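Local coordinates for uncharacterized protein (Jannaschia sp. CCS1, PDB 2PYQ) that is of unknown function but belongs to the DUF2853 family and folds as a small, single-chain, all-helical protein, at residues 14-19 and 99-104. Numbering follows the deposited sequence.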
loop_
_atom_site.group_PDB
_atom_site.type_symbol
_atom_site.label_atom_id
_atom_site.label_comp_id
_atom_site.label_asym_id
_atom_site.label_seq_id
_atom_site.Cartn_x
_atom_site.Cartn_y
_atom_site.Cartn_z
ATOM N N ASP A 14 12.429 1.345 -1.321
ATOM C CA ASP A 14 13.330 1.096 -0.206
ATOM C C ASP A 14 12.589 0.415 0.955
ATOM O O ASP A 14 13.093 -0.571 1.509
ATOM C CB ASP A 14 14.023 2.410 0.209
ATOM C CG ASP A 14 15.304 2.176 1.025
ATOM O OD1 ASP A 14 15.214 1.651 2.151
ATOM O OD2 ASP A 14 16.422 2.525 0.531
ATOM N N ASP A 15 11.407 0.901 1.318
ATOM C CA ASP A 15 10.554 0.284 2.350
ATOM C C ASP A 15 10.226 -1.169 1.994
ATOM O O ASP A 15 10.338 -2.061 2.834
ATOM C CB ASP A 15 9.236 1.037 2.572
ATOM C CG ASP A 15 9.376 2.307 3.392
ATOM O OD1 ASP A 15 10.525 2.715 3.721
ATOM O OD2 ASP A 15 8.304 2.882 3.722
ATOM N N LEU A 16 9.825 -1.405 0.745
ATOM C CA LEU A 16 9.471 -2.783 0.318
ATOM C C LEU A 16 10.667 -3.733 0.485
ATOM O O LEU A 16 10.517 -4.788 1.073
ATOM C CB LEU A 16 8.941 -2.810 -1.091
ATOM C CG LEU A 16 7.501 -2.310 -1.170
ATOM C CD1 LEU A 16 7.189 -1.910 -2.619
ATOM C CD2 LEU A 16 6.491 -3.335 -0.644
ATOM N N ARG A 17 11.845 -3.318 0.024
ATOM C CA ARG A 17 13.028 -4.161 0.122
ATOM C C ARG A 17 13.550 -4.293 1.545
ATOM O O ARG A 17 13.712 -5.411 2.061
ATOM C CB ARG A 17 14.131 -3.688 -0.837
ATOM C CG ARG A 17 15.375 -4.618 -0.868
ATOM C CD ARG A 17 16.307 -4.342 -2.064
ATOM N NE ARG A 17 15.786 -4.858 -3.347
ATOM C CZ ARG A 17 15.990 -6.087 -3.849
ATOM N NH1 ARG A 17 16.673 -7.012 -3.191
ATOM N NH2 ARG A 17 15.462 -6.402 -5.054
ATOM N N ASN A 18 13.767 -3.147 2.194
ATOM C CA ASN A 18 14.490 -3.109 3.479
ATOM C C ASN A 18 13.682 -3.130 4.748
ATOM O O ASN A 18 14.264 -3.331 5.822
ATOM C CB ASN A 18 15.448 -1.912 3.446
ATOM C CG ASN A 18 16.498 -2.065 2.359
ATOM O OD1 ASN A 18 17.106 -3.141 2.204
ATOM N ND2 ASN A 18 16.722 -1.004 1.610
ATOM N N LYS A 19 12.390 -2.869 4.672
ATOM C CA LYS A 19 11.482 -3.025 5.809
ATOM C C LYS A 19 10.621 -4.287 5.676
ATOM O O LYS A 19 10.540 -5.071 6.606
ATOM C CB LYS A 19 10.605 -1.799 6.041
ATOM C CG LYS A 19 11.396 -0.597 6.466
ATOM C CD LYS A 19 10.484 0.609 6.655
ATOM C CE LYS A 19 11.293 1.830 7.031
ATOM N NZ LYS A 19 10.509 3.097 7.042
ATOM N N VAL A 99 1.282 -0.085 1.222
ATOM C CA VAL A 99 0.205 -0.975 1.724
ATOM C C VAL A 99 -0.636 -1.521 0.572
ATOM O O VAL A 99 -0.913 -2.721 0.507
ATOM C CB VAL A 99 -0.674 -0.257 2.765
ATOM C CG1 VAL A 99 -1.906 -1.120 3.167
ATOM C CG2 VAL A 99 0.176 0.105 3.981
ATOM N N TYR A 100 -1.026 -0.645 -0.344
ATOM C CA TYR A 100 -1.823 -1.042 -1.532
ATOM C C TYR A 100 -1.045 -2.013 -2.412
ATOM O O TYR A 100 -1.610 -2.988 -2.881
ATOM C CB TYR A 100 -2.328 0.189 -2.301
ATOM C CG TYR A 100 -3.497 0.917 -1.622
ATOM C CD1 TYR A 100 -3.823 0.731 -0.262
ATOM C CD2 TYR A 100 -4.237 1.873 -2.343
ATOM C CE1 TYR A 100 -4.870 1.400 0.351
ATOM C CE2 TYR A 100 -5.301 2.595 -1.717
ATOM C CZ TYR A 100 -5.610 2.326 -0.375
ATOM O OH TYR A 100 -6.652 3.006 0.265
ATOM N N TYR A 101 0.237 -1.765 -2.622
ATOM C CA TYR A 101 1.097 -2.650 -3.392
ATOM C C TYR A 101 1.106 -4.035 -2.744
ATOM O O TYR A 101 0.912 -5.040 -3.410
ATOM C CB TYR A 101 2.525 -2.090 -3.457
ATOM C CG TYR A 101 3.540 -3.021 -4.090
ATOM C CD1 TYR A 101 4.171 -4.033 -3.330
ATOM C CD2 TYR A 101 3.873 -2.913 -5.427
ATOM C CE1 TYR A 101 5.094 -4.900 -3.891
ATOM C CE2 TYR A 101 4.812 -3.768 -6.009
ATOM C CZ TYR A 101 5.411 -4.768 -5.239
ATOM O OH TYR A 101 6.316 -5.614 -5.837
HETATM N N MSE A 102 1.342 -4.064 -1.429
HETATM C CA MSE A 102 1.411 -5.357 -0.697
HETATM C C MSE A 102 0.081 -6.108 -0.755
HETATM O O MSE A 102 0.095 -7.318 -0.932
HETATM C CB MSE A 102 1.902 -5.172 0.745
HETATM C CG MSE A 102 3.401 -4.969 0.838
HETATM SE SE MSE A 102 3.992 -5.143 2.700
HETATM C CE MSE A 102 3.547 -3.670 2.894
ATOM N N LEU A 103 -1.032 -5.416 -0.609
ATOM C CA LEU A 103 -2.342 -6.066 -0.701
ATOM C C LEU A 103 -2.589 -6.628 -2.114
ATOM O O LEU A 103 -3.107 -7.738 -2.266
ATOM C CB LEU A 103 -3.469 -5.119 -0.317
ATOM C CG LEU A 103 -3.509 -4.736 1.176
ATOM C CD1 LEU A 103 -4.431 -3.575 1.387
ATOM C CD2 LEU A 103 -3.926 -5.942 2.023
ATOM N N THR A 104 -2.246 -5.848 -3.136
ATOM C CA THR A 104 -2.387 -6.303 -4.536
ATOM C C THR A 104 -1.600 -7.609 -4.787
ATOM O O THR A 104 -2.153 -8.583 -5.373
ATOM C CB THR A 104 -1.949 -5.185 -5.519
ATOM O OG1 THR A 104 -2.743 -4.014 -5.286
ATOM C CG2 THR A 104 -2.148 -5.630 -6.942
#
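Leu16 lays its two methyl groups against Tyr101 and Met102, and this small apolar patch is the whole contact. Leu16 CD1 sits over one face of the Tyr101 ring, shifted toward the rim on the side of Tyr101 CD1 and CE1. Leu16 CD1 lies 3.9 Å from the centroid of the Tyr101 ring and 18° off its normal, a CH-pi contact. Leu16 CD2 lies on that same face but beyond the rim, 3.6 Å from Tyr101 CD1. It also touches selenomethionine Met102, with Leu16 CD2 3.8 Å from Met102 CG. The forked end of Leu16 therefore bridges two consecutive residues of helix 96-106.

Leu16 holds CG anti to its carbonyl carbon (chi1 -76°), which sends both methyls to the other helix. Tyr101 has CG anti to its own backbone nitrogen (chi1 173°), which turns one face of the ring to Leu16. The Met102 chain runs past Leu16 in the opposite direction. No hydrogen bond crosses between the segments. The phenol OH is bonded to the backbone N of Asp25, which holds the far end of the ring. With an alanine in place of this tyrosine, Leu16 CD1 would probably lose its aromatic face and Asp25 N its phenol partner.

All three touching residues are buried, and the contact joins the C-terminal end of helix 4-18 to helix 96-106 near the centre of the chain. Near this helix end, Lys19 NZ forms salt bridges with Asp15 and Glu91; its hydrogen bond to Asp15 OD1 is weak. Helix 26-36 packs on the leucine and the tyrosine through Leu29 and Leu28. Helix 74-87 meets Met102 through Val83 and Tyr87.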